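Local coordinates for protein PlaB phospholipase (Legionella pneumophila, PDB 6ZTI) that acts as a phospholipase of the alpha/beta-hydrolase type, a likely virulence factor whose activity is controlled by NAD(H)-mediated tetramerization, at residues S231-H236 and L434-S439; M250-P255 and I446-E451. All blocks are in the same frame, centred on the assembly; numbering follows the deposited sequence.

Interaction 1: residues S231-H236 and L434-S439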
loop_
_atom_site.group_PDB
_atom_site.type_symbol
_atom_site.label_atom_id
_atom_site.label_comp_id
_atom_site.label_asym_id
_atom_site.label_seq_id
_atom_site.Cartn_x
_atom_site.Cartn_y
_atom_site.Cartn_z
ATOM N N SER B 231 -9.490 -14.534 -30.657
ATOM C CA SER B 231 -10.246 -15.635 -30.084
ATOM C C SER B 231 -10.236 -15.545 -28.570
ATOM O O SER B 231 -9.305 -15.005 -27.972
ATOM C CB SER B 231 -9.670 -16.969 -30.500
ATOM O OG SER B 231 -9.913 -17.213 -31.880
ATOM N N LEU B 232 -11.286 -16.089 -27.962
ATOM C CA LEU B 232 -11.365 -16.316 -26.529
ATOM C C LEU B 232 -11.386 -17.825 -26.306
ATOM O O LEU B 232 -12.302 -18.508 -26.773
ATOM C CB LEU B 232 -12.610 -15.660 -25.933
ATOM C CG LEU B 232 -12.973 -16.083 -24.514
ATOM C CD1 LEU B 232 -11.841 -15.789 -23.563
ATOM C CD2 LEU B 232 -14.242 -15.384 -24.056
ATOM N N LEU B 233 -10.372 -18.336 -25.613
ATOM C CA LEU B 233 -10.239 -19.751 -25.294
ATOM C C LEU B 233 -10.566 -19.920 -23.824
ATOM O O LEU B 233 -9.924 -19.300 -22.965
ATOM C CB LEU B 233 -8.832 -20.255 -25.598
ATOM C CG LEU B 233 -8.404 -21.632 -25.067
ATOM C CD1 LEU B 233 -9.120 -22.768 -25.772
ATOM C CD2 LEU B 233 -6.923 -21.791 -25.247
ATOM N N LYS B 234 -11.580 -20.731 -23.542
ATOM C CA LYS B 234 -11.963 -21.065 -22.179
ATOM C C LYS B 234 -11.483 -22.477 -21.866
ATOM O O LYS B 234 -11.840 -23.431 -22.570
ATOM C CB LYS B 234 -13.473 -20.976 -21.989
ATOM C CG LYS B 234 -14.060 -19.593 -22.107
ATOM C CD LYS B 234 -15.562 -19.652 -21.823
ATOM C CE LYS B 234 -16.248 -18.311 -22.036
ATOM N NZ LYS B 234 -15.827 -17.294 -21.031
ATOM N N LEU B 235 -10.685 -22.598 -20.807
ATOM C CA LEU B 235 -10.183 -23.871 -20.295
ATOM C C LEU B 235 -10.727 -24.051 -18.890
ATOM O O LEU B 235 -10.340 -23.316 -17.972
ATOM C CB LEU B 235 -8.658 -23.913 -20.267
ATOM C CG LEU B 235 -7.926 -23.552 -21.553
ATOM C CD1 LEU B 235 -6.421 -23.600 -21.303
ATOM C CD2 LEU B 235 -8.338 -24.489 -22.678
ATOM N N HIS B 236 -11.597 -25.045 -18.719
ATOM C CA HIS B 236 -12.286 -25.289 -17.463
ATOM C C HIS B 236 -11.866 -26.638 -16.921
ATOM O O HIS B 236 -11.945 -27.651 -17.626
ATOM C CB HIS B 236 -13.800 -25.233 -17.646
ATOM C CG HIS B 236 -14.325 -23.844 -17.825
ATOM N ND1 HIS B 236 -15.670 -23.546 -17.794
ATOM C CD2 HIS B 236 -13.680 -22.671 -18.033
ATOM C CE1 HIS B 236 -15.831 -22.246 -17.976
ATOM N NE2 HIS B 236 -14.638 -21.692 -18.120
ATOM N N LEU B 434 -3.317 -27.569 -13.521
ATOM C CA LEU B 434 -3.994 -27.749 -14.801
ATOM C C LEU B 434 -2.956 -27.798 -15.911
ATOM O O LEU B 434 -2.030 -26.983 -15.931
ATOM C CB LEU B 434 -5.000 -26.633 -15.064
ATOM C CG LEU B 434 -5.741 -26.683 -16.394
ATOM C CD1 LEU B 434 -7.136 -26.126 -16.240
ATOM C CD2 LEU B 434 -5.016 -25.929 -17.469
ATOM N N ASP B 435 -3.119 -28.760 -16.825
ATOM C CA ASP B 435 -2.283 -28.928 -18.007
ATOM C C ASP B 435 -3.174 -28.893 -19.232
ATOM O O ASP B 435 -4.180 -29.602 -19.286
ATOM C CB ASP B 435 -1.547 -30.261 -17.981
ATOM C CG ASP B 435 -0.453 -30.293 -16.975
ATOM O OD1 ASP B 435 0.323 -29.319 -16.925
ATOM O OD2 ASP B 435 -0.363 -31.298 -16.240
ATOM N N PHE B 436 -2.811 -28.078 -20.207
ATOM C CA PHE B 436 -3.515 -28.018 -21.471
ATOM C C PHE B 436 -2.524 -28.328 -22.579
ATOM O O PHE B 436 -1.457 -27.709 -22.654
ATOM C CB PHE B 436 -4.161 -26.656 -21.661
ATOM C CG PHE B 436 -4.716 -26.429 -23.036
ATOM C CD1 PHE B 436 -5.780 -27.176 -23.500
ATOM C CD2 PHE B 436 -4.186 -25.447 -23.853
ATOM C CE1 PHE B 436 -6.298 -26.954 -24.762
ATOM C CE2 PHE B 436 -4.699 -25.233 -25.104
ATOM C CZ PHE B 436 -5.756 -25.989 -25.555
ATOM N N HIS B 437 -2.866 -29.297 -23.422
ATOM C CA HIS B 437 -2.003 -29.726 -24.513
ATOM C C HIS B 437 -2.644 -29.328 -25.832
ATOM O O HIS B 437 -3.798 -29.684 -26.101
ATOM C CB HIS B 437 -1.758 -31.232 -24.459
ATOM C CG HIS B 437 -0.935 -31.656 -23.288
ATOM N ND1 HIS B 437 -0.798 -32.973 -22.911
ATOM C CD2 HIS B 437 -0.204 -30.934 -22.407
ATOM C CE1 HIS B 437 -0.024 -33.045 -21.842
ATOM N NE2 HIS B 437 0.355 -31.821 -21.519
ATOM N N SER B 438 -1.896 -28.589 -26.646
ATOM C CA SER B 438 -2.378 -28.152 -27.940
ATOM C C SER B 438 -1.271 -28.345 -28.964
ATOM O O SER B 438 -0.275 -29.033 -28.715
ATOM C CB SER B 438 -2.841 -26.695 -27.875
ATOM O OG SER B 438 -3.577 -26.397 -29.034
ATOM N N SER B 439 -1.455 -27.714 -30.124
ATOM C CA SER B 439 -0.556 -27.852 -31.258
ATOM C C SER B 439 -0.505 -26.528 -32.008
ATOM O O SER B 439 -1.487 -25.783 -32.040
ATOM C CB SER B 439 -1.018 -28.975 -32.192
ATOM O OG SER B 439 -0.139 -29.133 -33.297
#
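Leu-235 and Phe-436 face each other where segments 231-236 and 434-439 run past in roughly opposite directions. Their CA atoms are 7.9 Å apart, and no backbone hydrogen bond joins the segments. Both strands pair instead with strand 452-463, which runs parallel to 231-238 and antiparallel to 429-439. The contact is therefore made by side chains alone. Leu-235 lies over one face of the Phe-436 ring with both its methyls. Leu-235 CD1 sits near the root of the ring, 3.7 Å from Phe-436 CG. Leu-235 CD2 reaches further out, over the CD1-CE1 side of the Phe-436 ring, and makes a CH-pi contact. Leu-235 CD2 is 3.9 Å from the centroid of the Phe-436 ring, 16° off the ring normal. The two side chains cross at about a right angle. Phe-436 CG is anti to the backbone N (chi1 170°), which carries the ring along its strand to the level of Leu-233. There Leu-233 CD2 approaches Phe-436 CE2 obliquely at 4.1 Å. The leucine comes from the opposite direction. Alternate residues of the strands face elsewhere: Leu-232 packs on Trp-174 of helix 171-180, and Asp-435 forms a salt bridge with Arg-416. The apolar patch continues through Leu-235 to Ala-248. The side chain of Phe-436 is about 13 Å from a bound thio-NAD, so the contact does not line that site. It is consistent with a mixed sheet that curls or branches, where two strands flanking a shared neighbour, 452-463, meet through leucines and a phenylalanine on one face.

Interaction 2: residues M250-P255 and I446-E451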
loop_
_atom_site.group_PDB
_atom_site.type_symbol
_atom_site.label_atom_id
_atom_site.label_comp_id
_atom_site.label_asym_id
_atom_site.label_seq_id
_atom_site.Cartn_x
_atom_site.Cartn_y
_atom_site.Cartn_z
ATOM N N MET B 250 -13.412 -22.637 -27.708
ATOM C CA MET B 250 -12.838 -21.461 -28.341
ATOM C C MET B 250 -13.915 -20.754 -29.143
ATOM O O MET B 250 -14.691 -21.392 -29.860
ATOM C CB MET B 250 -11.658 -21.831 -29.237
ATOM C CG MET B 250 -10.976 -20.626 -29.878
ATOM S SD MET B 250 -9.531 -21.076 -30.857
ATOM C CE MET B 250 -8.280 -21.185 -29.592
ATOM N N THR B 251 -13.971 -19.440 -28.995
ATOM C CA THR B 251 -14.879 -18.607 -29.765
ATOM C C THR B 251 -14.058 -17.496 -30.395
ATOM O O THR B 251 -13.064 -17.030 -29.828
ATOM C CB THR B 251 -16.013 -18.026 -28.910
ATOM O OG1 THR B 251 -15.469 -17.219 -27.867
ATOM C CG2 THR B 251 -16.844 -19.140 -28.283
ATOM N N ARG B 252 -14.458 -17.099 -31.590
ATOM C CA ARG B 252 -13.702 -16.137 -32.368
ATOM C C ARG B 252 -14.626 -15.038 -32.873
ATOM O O ARG B 252 -15.804 -15.274 -33.155
ATOM C CB ARG B 252 -13.000 -16.852 -33.533
ATOM C CG ARG B 252 -11.887 -16.087 -34.119
ATOM C CD ARG B 252 -11.141 -16.894 -35.147
ATOM N NE ARG B 252 -10.383 -16.004 -36.010
ATOM C CZ ARG B 252 -9.180 -15.520 -35.732
ATOM N NH1 ARG B 252 -8.555 -15.851 -34.612
ATOM N NH2 ARG B 252 -8.594 -14.707 -36.596
ATOM N N THR B 253 -14.081 -13.830 -32.979
ATOM C CA THR B 253 -14.820 -12.729 -33.568
ATOM C C THR B 253 -15.064 -13.003 -35.048
ATOM O O THR B 253 -14.381 -13.815 -35.671
ATOM C CB THR B 253 -14.045 -11.422 -33.429
ATOM O OG1 THR B 253 -12.739 -11.591 -33.997
ATOM C CG2 THR B 253 -13.897 -11.022 -31.991
ATOM N N GLN B 254 -16.039 -12.299 -35.612
ATOM C CA GLN B 254 -16.245 -12.343 -37.043
ATOM C C GLN B 254 -15.067 -11.674 -37.740
ATOM O O GLN B 254 -14.391 -10.832 -37.151
ATOM C CB GLN B 254 -17.548 -11.645 -37.413
ATOM C CG GLN B 254 -18.778 -12.357 -36.885
ATOM C CD GLN B 254 -18.933 -13.739 -37.479
ATOM O OE1 GLN B 254 -18.949 -14.746 -36.764
ATOM N NE2 GLN B 254 -19.042 -13.794 -38.797
ATOM N N PRO B 255 -14.790 -12.043 -38.985
ATOM C CA PRO B 255 -13.674 -11.421 -39.701
ATOM C C PRO B 255 -13.835 -9.911 -39.782
ATOM O O PRO B 255 -14.913 -9.394 -40.087
ATOM C CB PRO B 255 -13.747 -12.059 -41.096
ATOM C CG PRO B 255 -14.518 -13.323 -40.915
ATOM C CD PRO B 255 -15.499 -13.033 -39.820
ATOM N N ILE B 446 -4.055 -21.941 -31.175
ATOM C CA ILE B 446 -4.459 -20.818 -30.339
ATOM C C ILE B 446 -3.666 -19.541 -30.598
ATOM O O ILE B 446 -4.084 -18.465 -30.136
ATOM C CB ILE B 446 -4.341 -21.207 -28.856
ATOM C CG1 ILE B 446 -2.875 -21.364 -28.446
ATOM C CG2 ILE B 446 -5.089 -22.508 -28.597
ATOM C CD1 ILE B 446 -2.699 -21.720 -26.994
ATOM N N LEU B 447 -2.537 -19.621 -31.303
ATOM C CA LEU B 447 -1.713 -18.467 -31.631
ATOM C C LEU B 447 -1.772 -18.191 -33.122
ATOM O O LEU B 447 -1.686 -19.114 -33.938
ATOM C CB LEU B 447 -0.243 -18.671 -31.266
ATOM C CG LEU B 447 0.141 -18.851 -29.819
ATOM C CD1 LEU B 447 1.641 -19.005 -29.767
ATOM C CD2 LEU B 447 -0.329 -17.686 -28.982
ATOM N N HIS B 448 -1.884 -16.912 -33.464
ATOM C CA HIS B 448 -1.822 -16.446 -34.831
ATOM C C HIS B 448 -0.949 -15.203 -34.862
ATOM O O HIS B 448 -0.966 -14.407 -33.911
ATOM C CB HIS B 448 -3.202 -16.105 -35.386
ATOM C CG HIS B 448 -4.166 -17.240 -35.326
ATOM N ND1 HIS B 448 -4.268 -18.177 -36.330
ATOM C CD2 HIS B 448 -5.066 -17.597 -34.381
ATOM C CE1 HIS B 448 -5.191 -19.065 -36.009
ATOM N NE2 HIS B 448 -5.695 -18.732 -34.832
ATOM N N PRO B 449 -0.182 -15.009 -35.926
ATOM C CA PRO B 449 0.600 -13.781 -36.032
ATOM C C PRO B 449 -0.313 -12.574 -36.102
ATOM O O PRO B 449 -1.395 -12.629 -36.681
ATOM C CB PRO B 449 1.397 -13.975 -37.323
ATOM C CG PRO B 449 0.572 -14.968 -38.132
ATOM C CD PRO B 449 -0.036 -15.873 -37.115
ATOM N N ASN B 450 0.134 -11.482 -35.488
ATOM C CA ASN B 450 -0.599 -10.223 -35.436
ATOM C C ASN B 450 -1.939 -10.335 -34.712
ATOM O O ASN B 450 -2.812 -9.501 -34.930
ATOM C CB ASN B 450 -0.846 -9.643 -36.834
ATOM C CG ASN B 450 0.421 -9.490 -37.621
ATOM O OD1 ASN B 450 1.457 -9.079 -37.090
ATOM N ND2 ASN B 450 0.371 -9.880 -38.878
ATOM N N GLU B 451 -2.126 -11.338 -33.848
ATOM C CA GLU B 451 -3.373 -11.486 -33.106
ATOM C C GLU B 451 -3.121 -11.614 -31.607
ATOM O O GLU B 451 -2.097 -12.144 -31.164
ATOM C CB GLU B 451 -4.191 -12.703 -33.576
ATOM C CG GLU B 451 -4.756 -12.555 -34.974
ATOM C CD GLU B 451 -5.815 -13.594 -35.293
ATOM O OE1 GLU B 451 -6.227 -14.352 -34.382
ATOM O OE2 GLU B 451 -6.244 -13.654 -36.465
#
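Arg-252 and Glu-451 form a bidentate salt bridge. The guanidinium meets the carboxylate end-on, with one nitrogen to each oxygen. Arg-252 NH1 donates to Glu-451 OE1 at 2.8 Å, and Arg-252 NH2 donates to Glu-451 OE2 at 2.6 Å. Both bonds are nearly straight, 161° and 166° at the hydrogen. OE1 receives its bond on its syn lone pair. OE2 is also met on the syn side, but the donor stands somewhat out of the carboxylate plane. Both oxygens lie close to the guanidinium plane, and the two groups are nearly coplanar. The paired bonds thus restrict rotation of both groups. The arginine has CG anti to the backbone N (chi1 -161°) and stays extended from CG to NE, which carries its end across to the loop. Glu-451 is buried, so the arginine probably offsets its charge. Arg-252 NH1 also has a weak hydrogen bond to Ser-231 OG. Beside the bridge, His-448 CD2 lies 3.9 Å from Arg-252 NH1, in an oblique approach. His-448 and Glu-451 are the first and last residues of a type II beta turn, in which Glu-451 N is hydrogen-bonded to His-448 O at 3.3 Å. Further along, packing takes over. Met-250 bends at its last torsion, and its CE touches Ile-446 CG2 at 3.6 Å. The turn is tied to strand 340-349 by backbone hydrogen bonds between Asn-450 and Tyr-340 and between Glu-451 and Met-342. Ile-446 also packs on Phe-415 of strand 412-419. Residues 250-252 end strand 245-252, and the rest of the segment is loop leading to strand 257-261, outermost in the parallel sheet within this chain. Segment 446-451 belongs to the loop between strands 429-439 and 452-463.

Interactions 1 and 2 both reach the same mixed sheet, since strands 231-238 and 245-252 are antiparallel neighbours in it. Their centres are 14 Å apart. The backbones meet directly, with a probable hydrogen bond from Leu-232 N to Thr-251 O at 2.7 Å. Leu-233 CD2 also packs on Ile-446 CG2, so the apolar parts of the two contacts join. Interaction 1 is buried and wholly apolar, between two strands. Interaction 2 is only partly buried and joins a strand end to a loop through charges, with apolar packing at one side. Along the chain the segments of the two contacts alternate.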